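Local coordinates for protein putative arylalkylamine N-Acetyltransferase 7 (PDB 4FD7) that probably transfers an acetyl group from acetyl-CoA to the amino group of an arylalkylamine, as a member of the GNAT acetyltransferase family, at residues Ala136-Arg141 and Cys230-Leu235; His146-Met151 and Lys182-Cys187. All coordinates share one frame; numbering follows the deposited sequence.

Interaction 1: residues Ala136-Arg141 and Cys230-Leu235; sequences ANIFDR and CKYMSL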
# COMPACT_ATOMS: atom_id res chain seq x y z
N ALA A 136 -9.27 1.94 13.94
CA ALA A 136 -8.44 3.13 13.81
C ALA A 136 -9.24 4.44 13.84
O ALA A 136 -8.73 5.48 14.30
CB ALA A 136 -7.58 3.06 12.55
N ASN A 137 -10.47 4.41 13.33
CA ASN A 137 -11.41 5.51 13.52
C ASN A 137 -10.87 6.84 12.96
O ASN A 137 -11.05 7.91 13.56
CB ASN A 137 -11.73 5.62 15.01
CG ASN A 137 -12.91 6.51 15.32
OD1 ASN A 137 -13.77 6.79 14.46
ND2 ASN A 137 -12.97 6.97 16.57
N ILE A 138 -10.23 6.76 11.79
CA ILE A 138 -9.49 7.89 11.20
C ILE A 138 -10.32 9.17 10.99
O ILE A 138 -9.87 10.28 11.33
CB ILE A 138 -8.82 7.45 9.88
CG1 ILE A 138 -7.82 6.31 10.14
CG2 ILE A 138 -8.11 8.62 9.22
CD1 ILE A 138 -6.60 6.74 11.01
N PHE A 139 -11.53 9.03 10.46
CA PHE A 139 -12.33 10.21 10.08
C PHE A 139 -12.72 11.03 11.28
O PHE A 139 -12.55 12.24 11.28
CB PHE A 139 -13.59 9.81 9.31
CG PHE A 139 -13.31 9.05 8.05
CD1 PHE A 139 -12.80 9.69 6.93
CD2 PHE A 139 -13.53 7.68 8.00
CE1 PHE A 139 -12.54 8.98 5.76
CE2 PHE A 139 -13.27 6.97 6.83
CZ PHE A 139 -12.77 7.62 5.72
N ASP A 140 -13.23 10.38 12.31
CA ASP A 140 -13.61 11.10 13.53
C ASP A 140 -12.41 11.58 14.34
O ASP A 140 -12.44 12.66 14.91
CB ASP A 140 -14.53 10.25 14.40
CG ASP A 140 -15.92 10.11 13.82
OD1 ASP A 140 -16.33 10.98 13.03
OD2 ASP A 140 -16.62 9.13 14.18
N ARG A 141 -11.35 10.78 14.39
CA ARG A 141 -10.16 11.16 15.13
C ARG A 141 -9.50 12.41 14.57
O ARG A 141 -9.00 13.25 15.32
CB ARG A 141 -9.15 10.01 15.17
CG ARG A 141 -9.36 9.09 16.35
CD ARG A 141 -8.33 7.99 16.41
NE ARG A 141 -6.96 8.50 16.42
CZ ARG A 141 -6.02 8.11 15.56
NH1 ARG A 141 -6.31 7.21 14.62
NH2 ARG A 141 -4.79 8.62 15.62
N CYS A 230 -0.32 -6.20 13.41
CA CYS A 230 -0.98 -5.56 12.29
C CYS A 230 -1.26 -4.15 12.79
O CYS A 230 -1.91 -3.98 13.83
CB CYS A 230 -2.29 -6.28 11.99
SG CYS A 230 -3.22 -5.69 10.57
N LYS A 231 -0.72 -3.14 12.10
CA LYS A 231 -0.84 -1.78 12.62
C LYS A 231 -1.48 -0.81 11.64
O LYS A 231 -0.99 -0.66 10.53
CB LYS A 231 0.54 -1.24 13.02
CG LYS A 231 1.27 -2.05 14.06
CD LYS A 231 2.51 -1.32 14.56
CE LYS A 231 3.37 -2.20 15.45
NZ LYS A 231 4.58 -1.47 15.96
N TYR A 232 -2.49 -0.08 12.09
CA TYR A 232 -3.04 1.01 11.29
C TYR A 232 -2.25 2.25 11.71
O TYR A 232 -2.16 2.58 12.89
CB TYR A 232 -4.54 1.20 11.53
CG TYR A 232 -5.30 1.51 10.26
CD1 TYR A 232 -5.80 0.49 9.47
CD2 TYR A 232 -5.50 2.82 9.86
CE1 TYR A 232 -6.49 0.77 8.30
CE2 TYR A 232 -6.19 3.11 8.70
CZ TYR A 232 -6.69 2.08 7.92
OH TYR A 232 -7.38 2.36 6.77
N MET A 233 -1.67 2.93 10.73
CA MET A 233 -0.78 4.08 10.97
C MET A 233 -1.18 5.27 10.10
O MET A 233 -1.65 5.10 8.95
CB MET A 233 0.69 3.69 10.76
CG MET A 233 1.12 2.45 11.54
SD MET A 233 2.81 1.98 11.10
CE MET A 233 3.72 3.32 11.87
N SER A 234 -1.00 6.47 10.64
CA SER A 234 -1.44 7.70 9.96
C SER A 234 -0.39 8.81 9.88
O SER A 234 0.46 8.96 10.75
CB SER A 234 -2.75 8.23 10.57
OG SER A 234 -2.63 8.48 11.96
N LEU A 235 -0.47 9.61 8.82
CA LEU A 235 0.49 10.68 8.57
C LEU A 235 -0.23 11.94 8.13
O LEU A 235 -0.86 11.95 7.07
CB LEU A 235 1.47 10.25 7.48
CG LEU A 235 2.53 11.25 7.02
CD1 LEU A 235 3.57 11.47 8.12
CD2 LEU A 235 3.18 10.75 5.73

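Interaction 2: residues His146-Met151 and Lys182-Cys187; sequences HYLNAM and KLSATC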
# COMPACT_ATOMS: atom_id res chain seq x y z
N HIS A 146 -11.81 12.57 4.14
CA HIS A 146 -11.04 11.77 3.20
C HIS A 146 -9.62 11.50 3.70
O HIS A 146 -9.07 12.30 4.46
CB HIS A 146 -10.94 12.46 1.84
CG HIS A 146 -12.24 13.00 1.33
ND1 HIS A 146 -13.22 12.18 0.81
CD2 HIS A 146 -12.72 14.26 1.26
CE1 HIS A 146 -14.26 12.93 0.44
NE2 HIS A 146 -13.97 14.19 0.70
N TYR A 147 -9.04 10.39 3.26
CA TYR A 147 -7.60 10.16 3.43
C TYR A 147 -7.01 9.22 2.38
O TYR A 147 -7.69 8.36 1.86
CB TYR A 147 -7.26 9.66 4.83
CG TYR A 147 -7.76 8.27 5.21
CD1 TYR A 147 -7.04 7.12 4.85
CD2 TYR A 147 -8.91 8.11 5.95
CE1 TYR A 147 -7.49 5.85 5.23
CE2 TYR A 147 -9.35 6.86 6.33
CZ TYR A 147 -8.64 5.74 5.97
OH TYR A 147 -9.10 4.49 6.35
N LEU A 148 -5.73 9.39 2.09
CA LEU A 148 -5.06 8.56 1.11
C LEU A 148 -4.75 7.19 1.71
O LEU A 148 -4.02 7.09 2.68
CB LEU A 148 -3.74 9.20 0.66
CG LEU A 148 -3.01 8.45 -0.44
CD1 LEU A 148 -3.86 8.37 -1.70
CD2 LEU A 148 -1.67 9.14 -0.74
N ASN A 149 -5.33 6.14 1.13
CA ASN A 149 -5.18 4.77 1.59
C ASN A 149 -4.46 3.96 0.54
O ASN A 149 -4.20 4.44 -0.58
CB ASN A 149 -6.56 4.18 1.85
CG ASN A 149 -6.52 2.91 2.71
OD1 ASN A 149 -5.48 2.48 3.19
ND2 ASN A 149 -7.69 2.33 2.90
N ALA A 150 -4.16 2.70 0.87
CA ALA A 150 -3.38 1.84 0.00
C ALA A 150 -3.83 0.40 0.09
O ALA A 150 -4.38 -0.04 1.10
CB ALA A 150 -1.93 1.92 0.38
N MET A 151 -3.56 -0.36 -0.97
CA MET A 151 -3.79 -1.80 -0.98
C MET A 151 -2.54 -2.48 -1.51
O MET A 151 -2.57 -3.13 -2.55
CB MET A 151 -4.99 -2.16 -1.86
CG MET A 151 -5.39 -3.64 -1.83
SD MET A 151 -5.76 -4.26 -0.20
CE MET A 151 -4.52 -5.54 0.01
N LYS A 182 -5.30 16.00 3.47
CA LYS A 182 -4.55 16.38 4.68
C LYS A 182 -3.82 15.19 5.30
O LYS A 182 -2.91 15.37 6.10
CB LYS A 182 -5.49 16.97 5.74
CG LYS A 182 -6.37 18.14 5.26
CD LYS A 182 -7.16 18.68 6.45
CE LYS A 182 -8.06 19.84 6.04
NZ LYS A 182 -8.68 20.44 7.25
N LEU A 183 -4.24 13.99 4.93
CA LEU A 183 -3.88 12.82 5.71
C LEU A 183 -3.76 11.60 4.84
O LEU A 183 -4.55 11.42 3.90
CB LEU A 183 -4.99 12.55 6.73
CG LEU A 183 -4.87 11.49 7.81
CD1 LEU A 183 -3.78 11.86 8.82
CD2 LEU A 183 -6.20 11.37 8.51
N SER A 184 -2.78 10.76 5.14
CA SER A 184 -2.77 9.39 4.62
C SER A 184 -2.83 8.45 5.81
O SER A 184 -2.27 8.74 6.85
CB SER A 184 -1.49 9.12 3.80
OG SER A 184 -1.53 7.80 3.25
N ALA A 185 -3.53 7.33 5.67
CA ALA A 185 -3.49 6.27 6.68
C ALA A 185 -3.54 4.94 5.98
O ALA A 185 -4.10 4.81 4.90
CB ALA A 185 -4.63 6.38 7.66
N THR A 186 -2.96 3.93 6.59
CA THR A 186 -2.82 2.65 5.91
C THR A 186 -2.65 1.56 6.95
O THR A 186 -2.18 1.82 8.06
CB THR A 186 -1.64 2.72 4.89
OG1 THR A 186 -2.07 3.45 3.73
CG2 THR A 186 -1.17 1.33 4.44
N CYS A 187 -3.10 0.35 6.62
CA CYS A 187 -2.79 -0.81 7.45
C CYS A 187 -1.47 -1.39 6.98
O CYS A 187 -1.38 -1.90 5.87
CB CYS A 187 -3.89 -1.87 7.34
SG CYS A 187 -3.49 -3.34 8.31
O HOH W 1 -7.42 14.06 4.14
O HOH W 2 -4.95 0.06 4.35

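Interaction 1: residues Ala136-Arg141 and Cys230-Leu235
Ser234 and Arg141 share an anchor, OD1 of Asp205, which is held by both: Ser234 OG by a hydrogen bond and Arg141 NH1 by a salt bridge. Ser234 OG also bonds Tyr142 OH, and a chi1 of 57° places the hydroxyl where both partners meet it. Arg141 NH2 comes only to 4.3 Å from Ser234 OG, a proximity rather than a bond. The same NH1 that serves Asp205 also donates to Ala136 O at 3.0 Å, nearly straight (160°) and in the guanidinium plane, so two acceptors fix the group's rotation. This bond ties the side chain back to the end of the preceding helix. Next to this polar corner the contact is apolar. Ala136 CB presses on the Tyr232 ring obliquely, 3.4 Å from CD2, and Ile138 CG1 reaches CE2 of the same ring at 3.9 Å. The Ile138 branch ends at CD1, 4.2 Å from Ser234 CB, so the isoleucine touches both the tyrosine and the serine. Tyr232 OH, beyond these carbons, hydrogen-bonds Tyr147 OH. Asn137, with positive phi, ends helix 120-136 and stands just before helix 138-142, and Ala136 and Ile138 on either side of it both point at the strand. Strand 229-236 is the middle strand of a three-stranded antiparallel sheet, flanked by 183-188 and 203-209; the helix corner covers one face, while Met233 and Leu235 meet helix 191-200 on the other.

Interaction 2: residues His146-Met151 and Lys182-Cys187
Leu148 O is held by two donors of Ser184-Ala185, and this is the tightest point between the strands. Ser184 OG donates at 2.7 Å from above the carbonyl plane, while Ala185 N, 3.0 Å away, arrives from the opposite face. The serine reaches the carbonyl because its OG lies anti to the backbone N (chi1 -177°); OG is in turn bonded by Arg172. The NH of the same leucine donates to Leu183 O at 3.0 Å, nearly straight (163°), in the carbonyl plane and on a lone pair. Apolar packing flanks these bonds. The Tyr147 ring lies obliquely by Ala185, CD1 being 3.8 Å from its CB, and Ile138 touches both residues; on the other face Leu148 packs against helix 172-179, on Leu175 and Cys176. Toward Asn149 and Ala150, both partly exposed, the backbones part and direct strand bonds give way to side chains and water. Asn149 OD1 and Ala185 O, 3.2 Å apart, are two acceptors and so do not bond. OD1 accepts from Ala150 N of its own strand, the donor standing well above its carbonyl plane, and from a water 2.7 Å away that accepts from Cys187 N and so bridges the strands. Thr186 OG1 donates to Ala185 O of its own strand, is also bonded by Arg172, and touches Ala150 CB at 3.7 Å. The strands run in the same direction but splay by 39°, with a single bridge at Leu148-Ser184. Two parallel strands joined through helices 164-170 and 172-179 form a beta-alpha-beta crossover, and their divergence is consistent with the V-shaped opening between the central strands of the GNAT fold, where relatives bind acetyl-CoA.

Overall arrangement
Both interactions are largely buried and reach the same three-stranded sheet, where strands 229-236 and 183-188 are neighbours; their centres lie about 9 Å apart. Interaction 1 sits further from the centre of the chain and sets a helix corner against a sheet face, with no hydrogen bond between its own segments, its polar edge depending on Asp205. Interaction 2, deeper, joins the two sheets of the fold edge to edge by backbone bonds, with waters where the strands part. They meet through Tyr232 and Tyr147 and through Leu235 N and Ser184 O. Along the chain, 146-151 and 182-187 are nested within the loop that 136-141 and 230-235 close.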